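Local coordinates for protein Rho-class glutathione S-transferase (Laternula elliptica, PDB 3QAV) that probably transfers glutathione to electrophilic substrates, as a two-domain, dimeric glutathione S-transferase of the cytosol, at residues V29-G34 with M226-A231; P36-V41 with Q77-T82; Q46-D51 with Y97-Y102; F123-I128 with V186-M191. All blocks are in the same frame, centred on the assembly; numbering follows the deposited sequence.

Contact 1 (V29-G34 with M226-A231); sequences VYWGSG and MPPHWA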
# COMPACT_ATOMS: atom_id res chain seq x y z
N VAL A 29 -14.94 10.98 11.54
CA VAL A 29 -14.39 10.68 10.23
C VAL A 29 -14.99 11.46 9.07
O VAL A 29 -16.21 11.47 8.88
CB VAL A 29 -14.52 9.17 9.94
CG1 VAL A 29 -15.93 8.71 10.21
CG2 VAL A 29 -14.14 8.88 8.50
N TYR A 30 -14.12 12.12 8.32
CA TYR A 30 -14.52 12.87 7.13
C TYR A 30 -14.33 11.86 6.01
O TYR A 30 -13.25 11.27 5.88
CB TYR A 30 -13.59 14.06 6.86
CG TYR A 30 -13.60 15.15 7.90
CD1 TYR A 30 -12.85 15.05 9.07
CD2 TYR A 30 -14.36 16.31 7.71
CE1 TYR A 30 -12.84 16.07 10.02
CE2 TYR A 30 -14.36 17.34 8.65
CZ TYR A 30 -13.60 17.21 9.80
OH TYR A 30 -13.58 18.23 10.73
N TRP A 31 -15.36 11.66 5.19
CA TRP A 31 -15.27 10.69 4.11
C TRP A 31 -16.22 11.00 2.97
O TRP A 31 -17.15 11.80 3.12
CB TRP A 31 -15.56 9.28 4.64
CG TRP A 31 -16.94 9.13 5.18
CD1 TRP A 31 -17.38 9.47 6.43
CD2 TRP A 31 -18.07 8.57 4.50
NE1 TRP A 31 -18.71 9.15 6.57
CE2 TRP A 31 -19.16 8.60 5.41
CE3 TRP A 31 -18.27 8.05 3.22
CZ2 TRP A 31 -20.43 8.12 5.07
CZ3 TRP A 31 -19.54 7.58 2.88
CH2 TRP A 31 -20.60 7.61 3.80
N GLY A 32 -16.00 10.33 1.84
CA GLY A 32 -16.84 10.55 0.68
C GLY A 32 -17.38 9.27 0.07
O GLY A 32 -16.85 8.18 0.30
N SER A 33 -18.44 9.42 -0.72
CA SER A 33 -19.10 8.28 -1.36
C SER A 33 -18.29 7.67 -2.50
O SER A 33 -17.73 8.38 -3.33
CB SER A 33 -20.48 8.71 -1.87
OG SER A 33 -21.19 7.61 -2.41
N GLY A 34 -18.24 6.33 -2.51
CA GLY A 34 -17.55 5.60 -3.56
C GLY A 34 -16.08 5.27 -3.33
O GLY A 34 -15.51 4.44 -4.03
N MET A 226 -22.90 1.01 2.29
CA MET A 226 -22.87 1.08 0.83
C MET A 226 -22.70 2.56 0.48
O MET A 226 -23.23 3.43 1.17
CB MET A 226 -24.18 0.55 0.22
CG MET A 226 -24.44 -0.96 0.40
SD MET A 226 -23.23 -2.02 -0.43
CE MET A 226 -23.64 -1.73 -2.15
N PRO A 227 -21.92 2.86 -0.58
CA PRO A 227 -21.70 4.25 -1.00
C PRO A 227 -23.05 4.93 -1.24
O PRO A 227 -23.80 4.54 -2.14
CB PRO A 227 -20.90 4.10 -2.28
CG PRO A 227 -20.08 2.86 -2.00
CD PRO A 227 -21.09 1.93 -1.37
N PRO A 228 -23.37 5.97 -0.46
CA PRO A 228 -24.65 6.67 -0.62
C PRO A 228 -25.08 7.12 -2.01
O PRO A 228 -26.27 7.06 -2.31
CB PRO A 228 -24.53 7.84 0.36
CG PRO A 228 -23.06 7.98 0.61
CD PRO A 228 -22.59 6.56 0.64
N HIS A 229 -24.15 7.54 -2.86
CA HIS A 229 -24.54 8.02 -4.19
C HIS A 229 -24.86 6.98 -5.25
O HIS A 229 -25.39 7.32 -6.30
CB HIS A 229 -23.50 9.01 -4.75
CG HIS A 229 -22.39 8.37 -5.53
ND1 HIS A 229 -21.25 7.87 -4.93
CD2 HIS A 229 -22.22 8.19 -6.86
CE1 HIS A 229 -20.43 7.41 -5.86
NE2 HIS A 229 -21.00 7.59 -7.04
N TRP A 230 -24.56 5.71 -4.97
CA TRP A 230 -24.82 4.64 -5.93
C TRP A 230 -26.30 4.34 -6.17
O TRP A 230 -26.71 4.01 -7.28
CB TRP A 230 -24.13 3.34 -5.49
CG TRP A 230 -22.63 3.33 -5.63
CD1 TRP A 230 -21.84 4.36 -6.08
CD2 TRP A 230 -21.76 2.24 -5.34
NE1 TRP A 230 -20.52 3.97 -6.08
CE2 TRP A 230 -20.44 2.67 -5.63
CE3 TRP A 230 -21.95 0.94 -4.86
CZ2 TRP A 230 -19.32 1.84 -5.45
CZ3 TRP A 230 -20.84 0.12 -4.69
CH2 TRP A 230 -19.55 0.57 -4.98
N ALA A 231 -27.11 4.45 -5.12
CA ALA A 231 -28.53 4.16 -5.23
C ALA A 231 -29.24 4.91 -6.36
O ALA A 231 -29.97 4.31 -7.14
CB ALA A 231 -29.22 4.45 -3.91

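Contact 2 (P36-V41 with Q77-T82); sequences PPCWKV and QVPTFT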
# COMPACT_ATOMS: atom_id res chain seq x y z
N PRO A 36 -13.01 3.55 -1.78
CA PRO A 36 -12.66 2.33 -1.05
C PRO A 36 -11.87 2.63 0.24
O PRO A 36 -12.08 1.98 1.27
CB PRO A 36 -11.85 1.54 -2.06
CG PRO A 36 -12.49 1.92 -3.36
CD PRO A 36 -12.63 3.43 -3.20
N PRO A 37 -10.96 3.61 0.21
CA PRO A 37 -10.23 3.88 1.45
C PRO A 37 -11.16 4.39 2.57
O PRO A 37 -10.92 4.15 3.76
CB PRO A 37 -9.16 4.90 1.03
CG PRO A 37 -9.62 5.43 -0.30
CD PRO A 37 -10.30 4.26 -0.95
N CYS A 38 -12.24 5.07 2.19
CA CYS A 38 -13.19 5.55 3.19
C CYS A 38 -14.02 4.37 3.68
O CYS A 38 -14.24 4.21 4.89
CB CYS A 38 -14.13 6.60 2.59
SG CYS A 38 -13.33 8.18 2.19
N TRP A 39 -14.45 3.54 2.74
CA TRP A 39 -15.27 2.37 3.06
C TRP A 39 -14.56 1.49 4.06
O TRP A 39 -15.17 1.01 5.01
CB TRP A 39 -15.57 1.57 1.78
CG TRP A 39 -16.81 0.74 1.84
CD1 TRP A 39 -17.47 0.33 2.97
CD2 TRP A 39 -17.54 0.19 0.73
NE1 TRP A 39 -18.55 -0.45 2.63
CE2 TRP A 39 -18.62 -0.55 1.26
CE3 TRP A 39 -17.37 0.25 -0.66
CZ2 TRP A 39 -19.53 -1.23 0.45
CZ3 TRP A 39 -18.28 -0.43 -1.47
CH2 TRP A 39 -19.35 -1.16 -0.91
N LYS A 40 -13.26 1.28 3.85
CA LYS A 40 -12.46 0.46 4.76
C LYS A 40 -12.64 0.93 6.19
O LYS A 40 -12.91 0.14 7.11
CB LYS A 40 -10.98 0.56 4.39
CG LYS A 40 -10.55 -0.24 3.16
CD LYS A 40 -9.17 0.21 2.67
CE LYS A 40 -8.08 0.01 3.72
NZ LYS A 40 -6.72 0.50 3.27
N VAL A 41 -12.50 2.24 6.39
CA VAL A 41 -12.63 2.84 7.70
C VAL A 41 -14.03 2.66 8.31
O VAL A 41 -14.15 2.30 9.49
CB VAL A 41 -12.28 4.35 7.66
CG1 VAL A 41 -12.50 4.98 9.03
CG2 VAL A 41 -10.79 4.51 7.27
N GLN A 77 -7.12 15.11 1.27
CA GLN A 77 -7.72 13.86 0.85
C GLN A 77 -8.63 13.34 1.94
O GLN A 77 -8.63 13.82 3.07
CB GLN A 77 -6.65 12.79 0.59
CG GLN A 77 -5.58 13.18 -0.39
CD GLN A 77 -4.68 12.01 -0.74
OE1 GLN A 77 -4.13 11.35 0.15
NE2 GLN A 77 -4.52 11.75 -2.03
N VAL A 78 -9.41 12.34 1.57
CA VAL A 78 -10.33 11.70 2.48
C VAL A 78 -10.01 10.21 2.33
O VAL A 78 -9.64 9.76 1.25
CB VAL A 78 -11.79 12.04 2.08
CG1 VAL A 78 -12.37 10.99 1.16
CG2 VAL A 78 -12.62 12.25 3.31
N PRO A 79 -10.15 9.42 3.41
CA PRO A 79 -10.60 9.81 4.74
C PRO A 79 -9.59 10.56 5.60
O PRO A 79 -8.38 10.38 5.49
CB PRO A 79 -10.95 8.47 5.38
CG PRO A 79 -9.84 7.60 4.85
CD PRO A 79 -9.85 7.98 3.37
N THR A 80 -10.12 11.43 6.45
CA THR A 80 -9.33 12.19 7.40
C THR A 80 -10.04 11.76 8.68
O THR A 80 -11.27 11.75 8.74
CB THR A 80 -9.44 13.70 7.19
OG1 THR A 80 -8.77 14.05 5.97
CG2 THR A 80 -8.77 14.45 8.34
N PHE A 81 -9.27 11.40 9.69
CA PHE A 81 -9.85 10.88 10.92
C PHE A 81 -9.23 11.46 12.18
O PHE A 81 -8.03 11.69 12.23
CB PHE A 81 -9.65 9.36 10.88
CG PHE A 81 -9.99 8.65 12.16
CD1 PHE A 81 -11.21 8.00 12.31
CD2 PHE A 81 -9.06 8.56 13.19
CE1 PHE A 81 -11.50 7.27 13.47
CE2 PHE A 81 -9.34 7.83 14.34
CZ PHE A 81 -10.56 7.19 14.48
N THR A 82 -10.07 11.70 13.18
CA THR A 82 -9.60 12.18 14.48
C THR A 82 -10.26 11.34 15.57
O THR A 82 -11.34 10.77 15.38
CB THR A 82 -9.96 13.65 14.74
OG1 THR A 82 -11.38 13.77 14.93
CG2 THR A 82 -9.52 14.53 13.58

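Contact 3 (Q46-D51 with Y97-Y102); sequences QEKKID and YLEEKY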
# COMPACT_ATOMS: atom_id res chain seq x y z
N GLN A 46 -17.88 0.02 12.10
CA GLN A 46 -19.14 -0.69 12.22
C GLN A 46 -18.94 -2.10 12.78
O GLN A 46 -19.62 -2.50 13.71
CB GLN A 46 -19.82 -0.78 10.86
CG GLN A 46 -20.35 0.53 10.29
CD GLN A 46 -21.60 1.03 10.99
OE1 GLN A 46 -22.50 0.25 11.32
NE2 GLN A 46 -21.69 2.34 11.19
N GLU A 47 -18.00 -2.84 12.20
CA GLU A 47 -17.73 -4.20 12.66
C GLU A 47 -17.37 -4.24 14.14
O GLU A 47 -17.83 -5.12 14.87
CB GLU A 47 -16.61 -4.82 11.83
CG GLU A 47 -17.02 -5.19 10.42
CD GLU A 47 -17.89 -6.42 10.37
OE1 GLU A 47 -18.55 -6.65 9.33
OE2 GLU A 47 -17.92 -7.17 11.37
N LYS A 48 -16.54 -3.30 14.57
CA LYS A 48 -16.12 -3.25 15.97
C LYS A 48 -17.14 -2.55 16.84
O LYS A 48 -16.95 -2.41 18.05
CB LYS A 48 -14.75 -2.56 16.07
CG LYS A 48 -13.70 -3.18 15.16
CD LYS A 48 -12.38 -2.44 15.20
CE LYS A 48 -11.63 -2.68 16.50
NZ LYS A 48 -11.20 -4.09 16.69
N LYS A 49 -18.24 -2.10 16.22
CA LYS A 49 -19.33 -1.42 16.92
C LYS A 49 -18.94 -0.12 17.61
O LYS A 49 -19.59 0.29 18.57
CB LYS A 49 -19.97 -2.35 17.96
CG LYS A 49 -20.40 -3.72 17.43
CD LYS A 49 -21.25 -4.44 18.47
CE LYS A 49 -21.62 -5.85 18.04
NZ LYS A 49 -20.46 -6.78 18.07
N ILE A 50 -17.89 0.54 17.14
CA ILE A 50 -17.45 1.80 17.74
C ILE A 50 -18.36 2.96 17.33
O ILE A 50 -18.63 3.16 16.15
CB ILE A 50 -16.00 2.14 17.34
CG1 ILE A 50 -15.05 1.05 17.84
CG2 ILE A 50 -15.60 3.50 17.90
CD1 ILE A 50 -13.65 1.14 17.29
N ASP A 51 -18.84 3.72 18.31
CA ASP A 51 -19.70 4.85 18.03
C ASP A 51 -18.81 5.99 17.52
O ASP A 51 -17.78 6.29 18.12
CB ASP A 51 -20.43 5.30 19.30
CG ASP A 51 -21.64 6.19 19.00
OD1 ASP A 51 -22.03 6.97 19.89
OD2 ASP A 51 -22.20 6.08 17.88
N TYR A 97 -4.86 1.60 13.71
CA TYR A 97 -5.04 2.32 14.97
C TYR A 97 -6.31 1.88 15.70
O TYR A 97 -6.30 1.70 16.92
CB TYR A 97 -5.13 3.83 14.72
CG TYR A 97 -5.74 4.59 15.87
CD1 TYR A 97 -5.01 4.85 17.03
CD2 TYR A 97 -7.06 5.04 15.81
CE1 TYR A 97 -5.58 5.53 18.11
CE2 TYR A 97 -7.65 5.71 16.88
CZ TYR A 97 -6.91 5.95 18.02
OH TYR A 97 -7.50 6.63 19.07
N LEU A 98 -7.39 1.72 14.94
CA LEU A 98 -8.67 1.31 15.51
C LEU A 98 -8.60 -0.11 16.10
O LEU A 98 -9.19 -0.38 17.15
CB LEU A 98 -9.77 1.36 14.45
CG LEU A 98 -10.16 2.74 13.90
CD1 LEU A 98 -11.24 2.55 12.85
CD2 LEU A 98 -10.66 3.66 15.03
N GLU A 99 -7.89 -1.00 15.40
CA GLU A 99 -7.75 -2.38 15.86
C GLU A 99 -6.94 -2.41 17.16
O GLU A 99 -7.20 -3.22 18.05
CB GLU A 99 -7.05 -3.22 14.80
CG GLU A 99 -6.71 -4.66 15.22
CD GLU A 99 -7.94 -5.51 15.48
OE1 GLU A 99 -9.07 -5.03 15.27
OE2 GLU A 99 -7.78 -6.67 15.90
N GLU A 100 -5.96 -1.52 17.26
CA GLU A 100 -5.11 -1.44 18.45
C GLU A 100 -5.74 -0.68 19.61
O GLU A 100 -5.57 -1.05 20.77
CB GLU A 100 -3.77 -0.79 18.08
CG GLU A 100 -2.71 -1.78 17.63
CD GLU A 100 -1.42 -1.09 17.22
OE1 GLU A 100 -1.13 -0.00 17.77
OE2 GLU A 100 -0.69 -1.64 16.37
N LYS A 101 -6.48 0.38 19.31
CA LYS A 101 -7.12 1.19 20.33
C LYS A 101 -8.40 0.57 20.89
O LYS A 101 -8.71 0.75 22.06
CB LYS A 101 -7.44 2.58 19.77
CG LYS A 101 -8.07 3.53 20.78
CD LYS A 101 -7.11 3.89 21.90
CE LYS A 101 -7.65 5.07 22.71
NZ LYS A 101 -6.63 5.59 23.66
N TYR A 102 -9.14 -0.15 20.05
CA TYR A 102 -10.38 -0.78 20.48
C TYR A 102 -10.28 -2.28 20.20
O TYR A 102 -10.78 -2.77 19.19
CB TYR A 102 -11.57 -0.17 19.74
CG TYR A 102 -11.65 1.34 19.83
CD1 TYR A 102 -10.94 2.15 18.94
CD2 TYR A 102 -12.42 1.96 20.82
CE1 TYR A 102 -11.01 3.54 19.02
CE2 TYR A 102 -12.49 3.35 20.91
CZ TYR A 102 -11.78 4.14 20.01
OH TYR A 102 -11.84 5.51 20.11

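Contact 4 (F123-I128 with V186-M191); sequences FETSNI and VFFFPM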
# COMPACT_ATOMS: atom_id res chain seq x y z
N PHE A 123 -2.66 -6.44 2.33
CA PHE A 123 -1.74 -5.68 1.48
C PHE A 123 -1.67 -6.15 0.03
O PHE A 123 -1.34 -5.37 -0.86
CB PHE A 123 -0.36 -5.65 2.15
CG PHE A 123 -0.41 -5.06 3.55
CD1 PHE A 123 -0.12 -5.83 4.67
CD2 PHE A 123 -0.82 -3.74 3.74
CE1 PHE A 123 -0.25 -5.30 5.96
CE2 PHE A 123 -0.95 -3.20 5.02
CZ PHE A 123 -0.66 -3.99 6.13
N GLU A 124 -2.00 -7.41 -0.22
CA GLU A 124 -1.98 -7.91 -1.59
C GLU A 124 -3.15 -7.31 -2.39
O GLU A 124 -3.10 -7.24 -3.62
CB GLU A 124 -2.09 -9.44 -1.59
CG GLU A 124 -1.97 -10.08 -2.97
CD GLU A 124 -2.04 -11.59 -2.91
OE1 GLU A 124 -1.96 -12.15 -1.80
OE2 GLU A 124 -2.18 -12.23 -3.98
N THR A 125 -4.19 -6.85 -1.69
CA THR A 125 -5.35 -6.26 -2.37
C THR A 125 -4.99 -5.06 -3.23
O THR A 125 -5.77 -4.67 -4.11
CB THR A 125 -6.45 -5.80 -1.37
OG1 THR A 125 -5.97 -4.70 -0.59
CG2 THR A 125 -6.86 -6.93 -0.47
N SER A 126 -3.82 -4.47 -3.00
CA SER A 126 -3.40 -3.30 -3.77
C SER A 126 -3.21 -3.66 -5.25
O SER A 126 -3.36 -2.81 -6.11
CB SER A 126 -2.10 -2.71 -3.22
OG SER A 126 -0.98 -3.43 -3.70
N ASN A 127 -2.89 -4.93 -5.52
CA ASN A 127 -2.70 -5.41 -6.89
C ASN A 127 -4.00 -5.34 -7.69
O ASN A 127 -3.98 -5.34 -8.92
CB ASN A 127 -2.22 -6.86 -6.90
CG ASN A 127 -0.79 -7.00 -6.49
OD1 ASN A 127 0.10 -6.38 -7.08
ND2 ASN A 127 -0.54 -7.82 -5.48
N ILE A 128 -5.13 -5.34 -6.99
CA ILE A 128 -6.41 -5.28 -7.66
C ILE A 128 -6.57 -3.91 -8.28
O ILE A 128 -7.02 -3.78 -9.41
CB ILE A 128 -7.57 -5.55 -6.67
CG1 ILE A 128 -7.42 -6.97 -6.11
CG2 ILE A 128 -8.92 -5.37 -7.38
CD1 ILE A 128 -8.44 -7.31 -5.02
N VAL A 186 -12.04 -6.41 4.95
CA VAL A 186 -12.31 -4.98 4.99
C VAL A 186 -11.61 -4.32 3.80
O VAL A 186 -12.14 -3.39 3.18
CB VAL A 186 -11.75 -4.36 6.30
CG1 VAL A 186 -11.68 -2.86 6.17
CG2 VAL A 186 -12.61 -4.77 7.48
N PHE A 187 -10.42 -4.82 3.48
CA PHE A 187 -9.65 -4.28 2.37
C PHE A 187 -10.13 -4.83 1.04
O PHE A 187 -10.21 -4.11 0.05
CB PHE A 187 -8.16 -4.64 2.53
CG PHE A 187 -7.44 -3.83 3.59
CD1 PHE A 187 -7.93 -3.75 4.88
CD2 PHE A 187 -6.25 -3.17 3.28
CE1 PHE A 187 -7.25 -3.02 5.86
CE2 PHE A 187 -5.57 -2.44 4.24
CZ PHE A 187 -6.07 -2.36 5.54
N PHE A 188 -10.45 -6.11 1.02
CA PHE A 188 -10.85 -6.78 -0.21
C PHE A 188 -12.22 -6.45 -0.77
O PHE A 188 -12.34 -6.02 -1.91
CB PHE A 188 -10.74 -8.30 -0.01
CG PHE A 188 -11.02 -9.10 -1.24
CD1 PHE A 188 -10.24 -8.93 -2.38
CD2 PHE A 188 -12.05 -10.03 -1.26
CE1 PHE A 188 -10.48 -9.69 -3.53
CE2 PHE A 188 -12.29 -10.79 -2.41
CZ PHE A 188 -11.51 -10.62 -3.54
N PHE A 189 -13.26 -6.67 0.03
CA PHE A 189 -14.63 -6.44 -0.42
C PHE A 189 -14.91 -5.12 -1.14
O PHE A 189 -15.49 -5.12 -2.22
CB PHE A 189 -15.59 -6.58 0.76
CG PHE A 189 -17.00 -6.28 0.39
CD1 PHE A 189 -17.76 -7.21 -0.31
CD2 PHE A 189 -17.55 -5.04 0.71
CE1 PHE A 189 -19.06 -6.90 -0.70
CE2 PHE A 189 -18.84 -4.73 0.32
CZ PHE A 189 -19.59 -5.66 -0.38
N PRO A 190 -14.53 -3.98 -0.54
CA PRO A 190 -14.81 -2.72 -1.23
C PRO A 190 -14.34 -2.74 -2.68
O PRO A 190 -14.98 -2.19 -3.58
CB PRO A 190 -14.05 -1.70 -0.39
CG PRO A 190 -14.22 -2.26 1.00
CD PRO A 190 -13.95 -3.74 0.80
N MET A 191 -13.20 -3.38 -2.91
CA MET A 191 -12.66 -3.46 -4.26
C MET A 191 -13.54 -4.34 -5.14
O MET A 191 -13.73 -4.05 -6.32
CB MET A 191 -11.23 -3.99 -4.21
CG MET A 191 -10.29 -3.00 -3.53
SD MET A 191 -8.59 -3.54 -3.52
CE MET A 191 -7.97 -2.70 -4.95

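Contact 1 (V29-G34 with M226-A231)
Ser33 and His229 meet at the tight end of this contact. The hydroxyl OG of Ser33 accepts the backbone N-H of His229 at 3.0 Å, in a nearly straight bond of 170°. The same OG lies 2.5 Å from ND1 of the His229 ring, a very short hydrogen bond made at the ring edge and in its plane. OG is anti to the backbone N (chi1 -175°), which brings it within reach of both nitrogens. Pro227 CB closes in as well, 3.5 Å from Gly34 N. Pro227 CG lies over the centre of one face of the Trp230 ring, 3.5 Å above its plane. Gly34 has a positive phi, and a CB there would press on CE1 of the His229 ring. Strand 28-31 and helix 36-47 open the thioredoxin-like domain of the glutathione S-transferase fold. In this protein the loop between them meets the segment after helix 220-224. Ser35, next along that loop, is a glutathione-binding residue. The other side of the contact is looser. There Pro228 is exposed and brings CD to the edge of the Trp31 ring, 3.9 Å from CH2. The indole NE1 is bonded to Glu54.

Contact 2 (P36-V41 with Q77-T82)
Pro37 is the first residue of the 36-41 segment, the opening turns of helix 36-47, to touch the 77-82 segment. Its CB lies 3.9 Å from CD of the Pro79 ring. Its carbonyl O is hydrogen-bonded to OG of Ser91, a glutathione-binding residue. Cys38 comes next and goes deeper. Its SG is anti to the carbonyl carbon (chi1 -69°), which turns the sulfur toward the 78-79 peptide. There SG packs on Pro79 CD at 3.7 Å. Val78 CG1 is modelled unusually close to the same sulfur. The backbone N of Cys38 is bonded to OG of Ser35, so the start of the helix is tied to the loop before it. The peptide bond between Val78 and Pro79 is cis. A cis-proline just before the third strand is a hallmark of the thioredoxin-like domain of glutathione S-transferases, and Gln77 and Val78 beside it bind glutathione. One turn beyond Pro37, Val41 reaches the neighbouring ring atom, CG. Its CG2 branch stands 4.0 Å from Pro79 CG. An alanine in place of Pro79 would probably leave Val41 CG2 and Cys38 SG without the ring they pack on, and lose the cis peptide that sets the course of the loop carrying Gln77 and Val78. Val41 also packs on Ile94 of helix 91-101, as does the ring of Phe81.

Contact 3 (Q46-D51 with Y97-Y102)
Lys48 reaches across to the end of helix 91-101, and its side chain can be followed from root to tip. CB points toward the 97-102 segment. CG is anti to the carbonyl carbon (chi1 -54°), and the chain runs extended as far as CD. It then bends twice, at chi3 and chi4. CE passes close to the carbonyl O of Leu98, at 3.4 Å. The tip NZ makes a salt bridge with OE1 of Glu99 at 2.7 Å. The ammonium group meets this oxygen from above the carboxylate plane, 39° out of it. CB of Glu99 points away from the 46-51 segment, but a bend at chi2 brings the carboxylate back. The other carboxylate oxygen, OE2, is held by the backbone N of Leu107, and NZ is also bonded to the carbonyl O of Val105. Lys48 is buried, so the paired carboxylate probably offsets much of its charge. Both segments belong to the N-terminal, thioredoxin-like domain, where helices 36-47 and 91-101 lie on the same side of the four-stranded sheet. Helix 36-47 ends in a Schellman motif, with Lys49 at positive phi, and Ile50 follows directly. Ile50 lays its CG1 branch over one face of the Tyr102 ring, a CH-pi contact with CG1 4.3 Å from the ring centroid and 24° off the normal. CD1 lies over CG of the ring, at 3.2 Å. Lys101 CG sits over the opposite face, 3.4 Å above the plane. The ring's hydroxyl OH is bonded to Asp83 OD1.

Contact 4 (F123-I128 with V186-M191)
Thr125 and Ile128 face Phe187, Phe188 and Met191 in the all-helical C-terminal domain of the glutathione S-transferase fold. Helix 183-197 packs here against the junction of helices 112-124 and 126-131. Met191 reaches across to both Thr125 and Ile128. Its chain is bent at chi3 (96°), which brings CE against Ile128 CB at 3.4 Å, tighter than usual. Its SD lies 3.8 Å from Thr125 CB. Ile128 also sends CD1 to the edge of the Phe188 ring, near its plane, 3.5 Å from CE1. Thr125 rests against the first atoms of Phe187 and Phe188: its CG2 stands 4.1 Å from Phe188 CB, while OG1 lies 3.8 Å from Phe187 CB. No hydrogen bond crosses the contact. The hydroxyl of Thr125 is instead bonded to the carbonyl O of Met122, one turn back, which fixes its rotation. A glycine here would lose CB, CG2 and OG1, and would probably open a gap beside Phe187 CB and leave the Met191 sulfur freer to shift. Further out, the Phe188 ring is stacked on Trp165 of helix 148-172, and Thr125 and Ile128 touch the same tryptophan. Phe187 has a cation-pi partner in Lys40, from the N-terminal domain. On the far side of the 123-128 segment, Glu124 makes a salt bridge with Arg75 of the second subunit. Helix 183-197 is kinked at Pro190, whose ring nitrogen has no hydrogen to give to the turn before. One residue on, Met191 N bonds weakly to Phe188 O, at 3.0 Å.

In the fold
Contacts 1, 2 and 3 involve the N-terminal thioredoxin-like domain, and contact 4 lies in the helical C-terminal domain. Contacts 1 and 2 share the sheet through neighbouring strands 28-31 and 80-83, with centres about 10 Å apart. Contacts 2 and 3 share helix 36-47 and alternate along the chain, with centres about 14 Å apart. Contact 4 follows both. Contact 1 joins the end of the first strand and the loop after it to a late segment, 226-231, and so encloses the others. The domains meet between contacts 2 and 4, where Trp39 and Lys40 pack on Phe189 and Phe187. Contacts 3 and 4 touch the second subunit. The glutathione-binding Ser35, Gln77, Val78 and Ser91 lie in or beside contacts 1 and 2.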